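Local atomic coordinates of penicillin-binding protein 2 (Pbp2) (PDB entry 5LP5), a protein that forms a complex with MreC and, as a penicillin-binding protein, probably cross-links peptidoglycan strands during cell wall synthesis. Residues L231-L235 / H460-N464; E329-T335 / H354-Y360; T498-T503 / S569-G573. One frame throughout, in Å; residues are numbered along the deposited sequence.

How the contacts relate
Contact 1 is the buried one, about 13 Å from the centre of the chain; contacts 2 and 3 are partly buried and lie farther out, with centres about 39 Å and 26 Å from it. Contact 1 joins the end of strand 231-232 to a distant loop of the transpeptidase domain, mixing backbone bonds with leucine and phenylalanine side chains. Contacts 2 and 3 both fall inside the transpeptidase domain, and both include side chains that touch helix 475-493. Contact 2 is governed by paired backbones and a threonine-serine hydroxyl bond, whereas contact 3 rests on side-chain hydroxyls meeting carbonyls and on close glycine backbone. The nearest atoms of contacts 2 and 3 are about 8 Å apart, without touching.

Contact 1. Residues L231-L235 / H460-N464; sequences LQLSL and HFAIN
CD2 of L235 approaches the F461 ring at its edge, near the ring plane, and lies 4.0 Å from F461 CE1. Beside it, L233 sends CD2 back to F461 CB at 4.2 Å, although its side chain leaves the backbone away from the loop. Farther along, L231, its CG swung anti to its own backbone N (chi1 179°), brings CD1 near enough to meet A462 CB at 4.3 Å. On the other flank, I463 CD1 lies against the amide of Q232, 3.9 Å from Q232 CD, the two chains crossing obliquely. Between these groups the backbones form a single beta bridge at L233 and A462. The bridge lies just past the end of strand 231-232, which pairs parallel with strand 56-57 of the mixed N-terminal sheet, and reaches a loop of the transpeptidase domain between helices 441-453 and 475-493. Two bonds bracket it: S234 N to F461 O at 2.8 Å, and I463 N to Q232 O at 3.1 Å. At the polar edge, S234 OG is hydrogen-bonded to L264 O, while the carboxylate of D399 takes the backbone N of both F461 and A462, one on each oxygen.

Contact 2. Residues E329-T335 / H354-Y360; sequences ENTTIPT and HGNSNLY
The Y360 ring is met obliquely by two residues of the opposing segment, E329 and N330. E329 lies alongside the tyrosine, pointing the same way, and its CG is 3.5 Å from Y360 CE2. The carboxylate and ring planes are 59° apart, so the two flat groups do not stack; OE1 instead forms a salt bridge with K480. N330 also runs beside the ring, its OD1 3.6 Å from Y360 CE2 and its amide plane only 21° from the ring plane. Elsewhere Y360 touches A483, V486 and E490, which places it against helix 475-493. The H354 ring meets W349, while its CB packs on T335 CG2 at 3.9 Å.

Away from the rings, polar pairing takes over. T335 OG1 donates to S357 OG at 2.6 Å, joining two buried side chains directly. S357 presents that oxygen from a position between its own backbone N and carbonyl carbon (chi1 56°). I333 and S357 form an antiparallel hydrogen-bonded pair, with I333 N 3.2 Å from S357 O and S357 N 3.0 Å from I333 O. P334 and N356 follow as a non-hydrogen-bonded pair, and N356 OD1 reaches P334 CA at 3.5 Å.

At the far end L359 N bonds to E329 O at 3.2 Å, just where N358 occupies the N-cap of helix 359-364 and its OD1 accepts from K361 N. T335 is matched by two residues, H354 and G355, a classic beta bulge in which H354 N bonds to T335 O; the whole is a bulged two-stranded antiparallel ribbon in the transpeptidase domain, running directly into an N-capped helix.

Contact 3. Residues T498-T503 / S569-G573; sequences TAYHST and SKLGG
S569 and S502 bring together the loop 498-503 and the 3-10 turn that leads into helix 572-584, the C-terminal helix of the transpeptidase domain. L571 holds the N-cap position of that helix, and its side chain touches A543 and I545 on strand 542-549 of the five-stranded antiparallel sheet. The loop, for its part, lies against strand 511-517 and helix 475-493: A499 touches C512, and T503 touches C492, the two cysteines of the disulfide. T498 and A499 also reach T514, the middle residue of what is probably the K(T/S)G motif of the family.

Among the hydrogen bonds across the contact, S569 OG donates to T498 O at 2.9 Å. It approaches that oxygen from above the carbonyl plane, 42° out of it. With chi1 at -174° the hydroxyl swings to the far side of CB from the serine's own N, toward T498. S502 OG lies 3.1 Å from S569 O and, in a weak and longer pairing, 3.5 Å from S569 OG. S569 O also accepts from G572 N, the turn's own backbone bond.

Inside the loop, T503 OG1 donates to A499 O at 2.8 Å, nearly along the C=O axis, which closes the A499-T503 turn and favours this rotation of the threonine hydroxyl.

Van der Waals contacts complete the interface. G572 has no side chain, and its backbone comes close to the loop: T503 CG2 lies 3.7 Å from G572 CA, and S502 O is equally near G572 C. The H501 ring turns its edge to the serine, with CE1 3.6 Å from S569 OG.

Contact 1. Residues L231-L235 / H460-N464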
loop_
_atom_site.group_PDB
_atom_site.type_symbol
_atom_site.label_atom_id
_atom_site.label_comp_id
_atom_site.label_asym_id
_atom_site.label_seq_id
_atom_site.Cartn_x
_atom_site.Cartn_y
_atom_site.Cartn_z
ATOM N N LEU A 231 -1.562 -8.524 -9.455
ATOM C CA LEU A 231 -2.394 -9.666 -9.857
ATOM C C LEU A 231 -3.745 -9.203 -10.383
ATOM O O LEU A 231 -4.473 -8.447 -9.730
ATOM C CB LEU A 231 -2.607 -10.634 -8.689
ATOM C CG LEU A 231 -3.480 -11.876 -8.911
ATOM C CD1 LEU A 231 -2.900 -12.793 -9.974
ATOM C CD2 LEU A 231 -3.633 -12.638 -7.608
ATOM N N GLN A 232 -4.084 -9.682 -11.570
ATOM C CA GLN A 232 -5.343 -9.331 -12.199
ATOM C C GLN A 232 -6.354 -10.490 -12.137
ATOM O O GLN A 232 -6.044 -11.623 -12.542
ATOM C CB GLN A 232 -5.101 -8.920 -13.650
ATOM C CG GLN A 232 -6.203 -8.041 -14.197
ATOM C CD GLN A 232 -6.168 -7.900 -15.694
ATOM O OE1 GLN A 232 -5.385 -8.559 -16.404
ATOM N NE2 GLN A 232 -7.050 -7.028 -16.199
ATOM N N LEU A 233 -7.559 -10.177 -11.650
ATOM C CA LEU A 233 -8.656 -11.132 -11.527
ATOM C C LEU A 233 -9.707 -10.882 -12.597
ATOM O O LEU A 233 -9.853 -9.763 -13.098
ATOM C CB LEU A 233 -9.349 -11.026 -10.164
ATOM C CG LEU A 233 -8.485 -11.112 -8.918
ATOM C CD1 LEU A 233 -9.353 -11.128 -7.685
ATOM C CD2 LEU A 233 -7.621 -12.353 -8.955
ATOM N N SER A 234 -10.464 -11.931 -12.901
ATOM C CA SER A 234 -11.473 -11.902 -13.946
ATOM C C SER A 234 -12.785 -11.250 -13.535
ATOM O O SER A 234 -13.621 -10.972 -14.385
ATOM C CB SER A 234 -11.745 -13.318 -14.433
ATOM O OG SER A 234 -12.047 -14.168 -13.336
ATOM N N LEU A 235 -12.969 -10.993 -12.247
ATOM C CA LEU A 235 -14.181 -10.311 -11.809
ATOM C C LEU A 235 -14.443 -9.020 -12.583
ATOM O O LEU A 235 -13.510 -8.364 -13.012
ATOM C CB LEU A 235 -14.090 -9.965 -10.322
ATOM C CG LEU A 235 -14.013 -11.085 -9.300
ATOM C CD1 LEU A 235 -13.884 -10.445 -7.925
ATOM C CD2 LEU A 235 -15.234 -11.966 -9.360
ATOM N N HIS A 460 -12.084 -20.150 -12.242
ATOM C CA HIS A 460 -10.901 -19.555 -11.641
ATOM C C HIS A 460 -11.078 -18.069 -11.616
ATOM O O HIS A 460 -11.966 -17.560 -12.261
ATOM C CB HIS A 460 -9.607 -19.967 -12.371
ATOM C CG HIS A 460 -9.573 -19.595 -13.816
ATOM N ND1 HIS A 460 -10.214 -20.330 -14.789
ATOM C CD2 HIS A 460 -8.949 -18.579 -14.459
ATOM C CE1 HIS A 460 -10.004 -19.768 -15.968
ATOM N NE2 HIS A 460 -9.232 -18.707 -15.794
ATOM N N PHE A 461 -10.256 -17.397 -10.816
ATOM C CA PHE A 461 -10.314 -15.948 -10.642
ATOM C C PHE A 461 -9.118 -15.248 -11.288
ATOM O O PHE A 461 -9.246 -14.141 -11.800
ATOM C CB PHE A 461 -10.350 -15.593 -9.164
ATOM C CG PHE A 461 -11.645 -15.947 -8.489
ATOM C CD1 PHE A 461 -12.746 -15.113 -8.585
ATOM C CD2 PHE A 461 -11.758 -17.116 -7.760
ATOM C CE1 PHE A 461 -13.929 -15.427 -7.956
ATOM C CE2 PHE A 461 -12.935 -17.441 -7.127
ATOM C CZ PHE A 461 -14.022 -16.597 -7.229
ATOM N N ALA A 462 -7.948 -15.873 -11.257
ATOM C CA ALA A 462 -6.747 -15.258 -11.793
ATOM C C ALA A 462 -6.705 -15.342 -13.330
ATOM O O ALA A 462 -6.548 -16.425 -13.899
ATOM C CB ALA A 462 -5.522 -15.920 -11.189
ATOM N N ILE A 463 -6.811 -14.194 -14.000
ATOM C CA ILE A 463 -6.863 -14.179 -15.462
ATOM C C ILE A 463 -5.663 -14.870 -16.070
ATOM O O ILE A 463 -5.800 -15.561 -17.058
ATOM C CB ILE A 463 -7.007 -12.751 -16.034
ATOM C CG1 ILE A 463 -8.429 -12.244 -15.774
ATOM C CG2 ILE A 463 -6.736 -12.744 -17.538
ATOM C CD1 ILE A 463 -8.718 -10.839 -16.260
ATOM N N ASN A 464 -4.494 -14.701 -15.464
ATOM C CA ASN A 464 -3.264 -15.350 -15.949
ATOM C C ASN A 464 -3.149 -16.821 -15.500
ATOM O O ASN A 464 -2.073 -17.400 -15.528
ATOM C CB ASN A 464 -2.009 -14.529 -15.569
ATOM C CG ASN A 464 -1.953 -14.153 -14.080
ATOM O OD1 ASN A 464 -2.927 -14.290 -13.340
ATOM N ND2 ASN A 464 -0.813 -13.613 -13.653
#

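Contact 2. Residues E329-T335 / H354-Y360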
loop_
_atom_site.group_PDB
_atom_site.type_symbol
_atom_site.label_atom_id
_atom_site.label_comp_id
_atom_site.label_asym_id
_atom_site.label_seq_id
_atom_site.Cartn_x
_atom_site.Cartn_y
_atom_site.Cartn_z
ATOM N N GLU A 329 -34.894 -39.977 -25.449
ATOM C CA GLU A 329 -35.445 -38.702 -25.013
ATOM C C GLU A 329 -36.948 -38.637 -25.222
ATOM O O GLU A 329 -37.632 -37.942 -24.486
ATOM C CB GLU A 329 -34.727 -37.516 -25.696
ATOM C CG GLU A 329 -34.661 -37.519 -27.222
ATOM C CD GLU A 329 -33.422 -38.208 -27.779
ATOM O OE1 GLU A 329 -32.906 -39.156 -27.146
ATOM O OE2 GLU A 329 -32.976 -37.823 -28.870
ATOM N N ASN A 330 -37.455 -39.396 -26.188
ATOM C CA ASN A 330 -38.882 -39.376 -26.535
ATOM C C ASN A 330 -39.709 -40.460 -25.860
ATOM O O ASN A 330 -40.937 -40.456 -25.965
ATOM C CB ASN A 330 -39.042 -39.525 -28.036
ATOM C CG ASN A 330 -38.165 -38.579 -28.795
ATOM O OD1 ASN A 330 -38.334 -37.371 -28.700
ATOM N ND2 ASN A 330 -37.217 -39.117 -29.546
ATOM N N THR A 331 -39.044 -41.393 -25.186
ATOM C CA THR A 331 -39.747 -42.395 -24.408
ATOM C C THR A 331 -40.695 -41.700 -23.449
ATOM O O THR A 331 -40.279 -40.970 -22.538
ATOM C CB THR A 331 -38.768 -43.261 -23.630
ATOM O OG1 THR A 331 -37.784 -43.781 -24.547
ATOM C CG2 THR A 331 -39.503 -44.387 -22.910
ATOM N N THR A 332 -41.980 -41.906 -23.693
ATOM C CA THR A 332 -43.026 -41.257 -22.928
ATOM C C THR A 332 -43.638 -42.299 -21.999
ATOM O O THR A 332 -43.869 -43.443 -22.406
ATOM C CB THR A 332 -44.115 -40.686 -23.865
ATOM O OG1 THR A 332 -43.504 -39.985 -24.956
ATOM C CG2 THR A 332 -45.048 -39.743 -23.111
ATOM N N ILE A 333 -43.880 -41.916 -20.749
ATOM C CA ILE A 333 -44.531 -42.807 -19.780
ATOM C C ILE A 333 -45.534 -42.029 -18.927
ATOM O O ILE A 333 -45.427 -40.813 -18.802
ATOM C CB ILE A 333 -43.504 -43.512 -18.866
ATOM C CG1 ILE A 333 -42.769 -42.488 -17.976
ATOM C CG2 ILE A 333 -42.516 -44.318 -19.704
ATOM C CD1 ILE A 333 -41.803 -43.094 -16.971
ATOM N N PRO A 334 -46.522 -42.728 -18.350
ATOM C CA PRO A 334 -47.525 -42.061 -17.505
ATOM C C PRO A 334 -46.974 -41.525 -16.169
ATOM O O PRO A 334 -46.244 -42.214 -15.470
ATOM C CB PRO A 334 -48.593 -43.146 -17.281
ATOM C CG PRO A 334 -47.939 -44.440 -17.623
ATOM C CD PRO A 334 -46.848 -44.144 -18.605
ATOM N N THR A 335 -47.343 -40.293 -15.832
ATOM C CA THR A 335 -46.790 -39.597 -14.673
ATOM C C THR A 335 -47.891 -39.134 -13.717
ATOM O O THR A 335 -48.345 -37.988 -13.781
ATOM C CB THR A 335 -45.944 -38.390 -15.118
ATOM O OG1 THR A 335 -44.868 -38.854 -15.941
ATOM C CG2 THR A 335 -45.349 -37.643 -13.925
ATOM N N HIS A 354 -48.656 -35.160 -13.504
ATOM C CA HIS A 354 -48.226 -34.553 -14.768
ATOM C C HIS A 354 -48.474 -35.408 -16.019
ATOM O O HIS A 354 -47.647 -35.450 -16.935
ATOM C CB HIS A 354 -46.753 -34.131 -14.652
ATOM C CG HIS A 354 -46.522 -33.051 -13.633
ATOM N ND1 HIS A 354 -46.185 -33.314 -12.322
ATOM C CD2 HIS A 354 -46.604 -31.703 -13.734
ATOM C CE1 HIS A 354 -46.067 -32.177 -11.660
ATOM N NE2 HIS A 354 -46.307 -31.184 -12.497
ATOM N N GLY A 355 -49.622 -36.075 -16.060
ATOM C CA GLY A 355 -50.068 -36.813 -17.256
ATOM C C GLY A 355 -49.063 -37.774 -17.883
ATOM O O GLY A 355 -48.362 -38.493 -17.180
ATOM N N ASN A 356 -49.004 -37.795 -19.214
ATOM C CA ASN A 356 -47.933 -38.479 -19.945
ATOM C C ASN A 356 -46.760 -37.505 -20.082
ATOM O O ASN A 356 -46.968 -36.311 -20.297
ATOM C CB ASN A 356 -48.404 -38.918 -21.341
ATOM C CG ASN A 356 -49.140 -40.258 -21.340
ATOM O OD1 ASN A 356 -49.297 -40.917 -20.311
ATOM N ND2 ASN A 356 -49.585 -40.672 -22.515
ATOM N N SER A 357 -45.532 -38.005 -19.965
ATOM C CA SER A 357 -44.346 -37.147 -20.106
ATOM C C SER A 357 -43.066 -37.894 -20.510
ATOM O O SER A 357 -42.811 -39.021 -20.086
ATOM C CB SER A 357 -44.116 -36.352 -18.819
ATOM O OG SER A 357 -44.003 -37.202 -17.703
ATOM N N ASN A 358 -42.269 -37.230 -21.339
ATOM C CA ASN A 358 -40.998 -37.767 -21.835
ATOM C C ASN A 358 -39.853 -37.087 -21.073
ATOM O O ASN A 358 -40.089 -36.404 -20.071
ATOM C CB ASN A 358 -40.886 -37.516 -23.344
ATOM C CG ASN A 358 -41.104 -36.058 -23.711
ATOM O OD1 ASN A 358 -40.676 -35.154 -22.993
ATOM N ND2 ASN A 358 -41.787 -35.823 -24.829
ATOM N N LEU A 359 -38.621 -37.261 -21.547
ATOM C CA LEU A 359 -37.459 -36.566 -20.953
ATOM C C LEU A 359 -37.580 -35.029 -21.046
ATOM O O LEU A 359 -37.482 -34.330 -20.034
ATOM C CB LEU A 359 -36.143 -37.037 -21.599
ATOM C CG LEU A 359 -34.875 -37.003 -20.721
ATOM C CD1 LEU A 359 -33.696 -37.678 -21.413
ATOM C CD2 LEU A 359 -34.463 -35.607 -20.308
ATOM N N TYR A 360 -37.804 -34.516 -22.258
ATOM C CA TYR A 360 -37.973 -33.064 -22.489
ATOM C C TYR A 360 -38.958 -32.460 -21.477
ATOM O O TYR A 360 -38.695 -31.411 -20.880
ATOM C CB TYR A 360 -38.474 -32.742 -23.919
ATOM C CG TYR A 360 -37.554 -33.124 -25.085
ATOM C CD1 TYR A 360 -36.669 -32.209 -25.641
ATOM C CD2 TYR A 360 -37.612 -34.393 -25.656
ATOM C CE1 TYR A 360 -35.849 -32.560 -26.703
ATOM C CE2 TYR A 360 -36.800 -34.745 -26.717
ATOM C CZ TYR A 360 -35.922 -33.829 -27.233
ATOM O OH TYR A 360 -35.114 -34.195 -28.281
#

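Contact 3. Residues T498-T503 / S569-G573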
loop_
_atom_site.group_PDB
_atom_site.type_symbol
_atom_site.label_atom_id
_atom_site.label_comp_id
_atom_site.label_asym_id
_atom_site.label_seq_id
_atom_site.Cartn_x
_atom_site.Cartn_y
_atom_site.Cartn_z
ATOM N N THR A 498 -41.565 -24.617 -15.556
ATOM C CA THR A 498 -41.641 -24.157 -14.169
ATOM C C THR A 498 -41.235 -22.688 -14.038
ATOM O O THR A 498 -41.816 -21.946 -13.259
ATOM C CB THR A 498 -40.790 -25.026 -13.209
ATOM O OG1 THR A 498 -40.732 -24.402 -11.917
ATOM C CG2 THR A 498 -39.378 -25.218 -13.724
ATOM N N ALA A 499 -40.257 -22.274 -14.834
ATOM C CA ALA A 499 -39.686 -20.935 -14.735
ATOM C C ALA A 499 -40.130 -20.015 -15.871
ATOM O O ALA A 499 -39.310 -19.300 -16.445
ATOM C CB ALA A 499 -38.170 -21.047 -14.724
ATOM N N TYR A 500 -41.414 -20.023 -16.205
ATOM C CA TYR A 500 -41.908 -19.183 -17.298
ATOM C C TYR A 500 -42.465 -17.847 -16.806
ATOM O O TYR A 500 -42.114 -16.788 -17.330
ATOM C CB TYR A 500 -42.970 -19.917 -18.107
ATOM C CG TYR A 500 -43.577 -19.066 -19.192
ATOM C CD1 TYR A 500 -42.925 -18.892 -20.415
ATOM C CD2 TYR A 500 -44.797 -18.426 -18.996
ATOM C CE1 TYR A 500 -43.474 -18.120 -21.421
ATOM C CE2 TYR A 500 -45.360 -17.652 -20.003
ATOM C CZ TYR A 500 -44.691 -17.498 -21.217
ATOM O OH TYR A 500 -45.227 -16.717 -22.230
ATOM N N HIS A 501 -43.329 -17.907 -15.797
ATOM C CA HIS A 501 -43.979 -16.713 -15.249
ATOM C C HIS A 501 -42.966 -15.764 -14.593
ATOM O O HIS A 501 -43.242 -14.578 -14.440
ATOM C CB HIS A 501 -45.122 -17.098 -14.280
ATOM C CG HIS A 501 -44.694 -17.305 -12.850
ATOM N ND1 HIS A 501 -43.953 -18.393 -12.429
ATOM C CD2 HIS A 501 -44.909 -16.551 -11.744
ATOM C CE1 HIS A 501 -43.731 -18.298 -11.129
ATOM N NE2 HIS A 501 -44.302 -17.191 -10.688
ATOM N N SER A 502 -41.794 -16.293 -14.243
ATOM C CA SER A 502 -40.786 -15.527 -13.510
ATOM C C SER A 502 -39.642 -14.972 -14.365
ATOM O O SER A 502 -39.126 -13.905 -14.044
ATOM C CB SER A 502 -40.221 -16.358 -12.353
ATOM O OG SER A 502 -39.996 -17.699 -12.740
ATOM N N THR A 503 -39.257 -15.666 -15.444
ATOM C CA THR A 503 -38.091 -15.244 -16.248
ATOM C C THR A 503 -38.443 -14.482 -17.499
ATOM O O THR A 503 -37.749 -14.579 -18.507
ATOM C CB THR A 503 -37.224 -16.432 -16.703
ATOM O OG1 THR A 503 -37.929 -17.222 -17.675
ATOM C CG2 THR A 503 -36.801 -17.271 -15.507
ATOM N N SER A 569 -38.240 -21.597 -8.645
ATOM C CA SER A 569 -38.880 -20.732 -9.623
ATOM C C SER A 569 -38.922 -19.280 -9.151
ATOM O O SER A 569 -38.834 -18.361 -9.953
ATOM C CB SER A 569 -40.297 -21.233 -9.888
ATOM O OG SER A 569 -40.920 -20.518 -10.940
ATOM N N LYS A 570 -39.013 -19.090 -7.839
ATOM C CA LYS A 570 -39.036 -17.769 -7.203
ATOM C C LYS A 570 -37.754 -16.948 -7.460
ATOM O O LYS A 570 -37.684 -15.787 -7.100
ATOM C CB LYS A 570 -39.242 -17.989 -5.692
ATOM C CG LYS A 570 -40.075 -16.962 -4.933
ATOM C CD LYS A 570 -40.957 -17.630 -3.861
ATOM C CE LYS A 570 -40.762 -17.082 -2.443
ATOM N NZ LYS A 570 -40.881 -15.600 -2.343
ATOM N N LEU A 571 -36.756 -17.561 -8.082
ATOM C CA LEU A 571 -35.475 -16.915 -8.334
ATOM C C LEU A 571 -35.259 -16.481 -9.782
ATOM O O LEU A 571 -34.161 -16.036 -10.146
ATOM C CB LEU A 571 -34.345 -17.872 -7.966
ATOM C CG LEU A 571 -34.253 -18.315 -6.520
ATOM C CD1 LEU A 571 -32.969 -19.130 -6.368
ATOM C CD2 LEU A 571 -34.253 -17.101 -5.595
ATOM N N GLY A 572 -36.284 -16.626 -10.613
ATOM C CA GLY A 572 -36.208 -16.172 -11.996
ATOM C C GLY A 572 -36.052 -14.667 -12.126
ATOM O O GLY A 572 -35.459 -14.198 -13.084
ATOM N N GLY A 573 -36.583 -13.911 -11.164
ATOM C CA GLY A 573 -36.508 -12.451 -11.203
ATOM C C GLY A 573 -35.096 -11.937 -10.986
ATOM O O GLY A 573 -34.752 -10.824 -11.412
#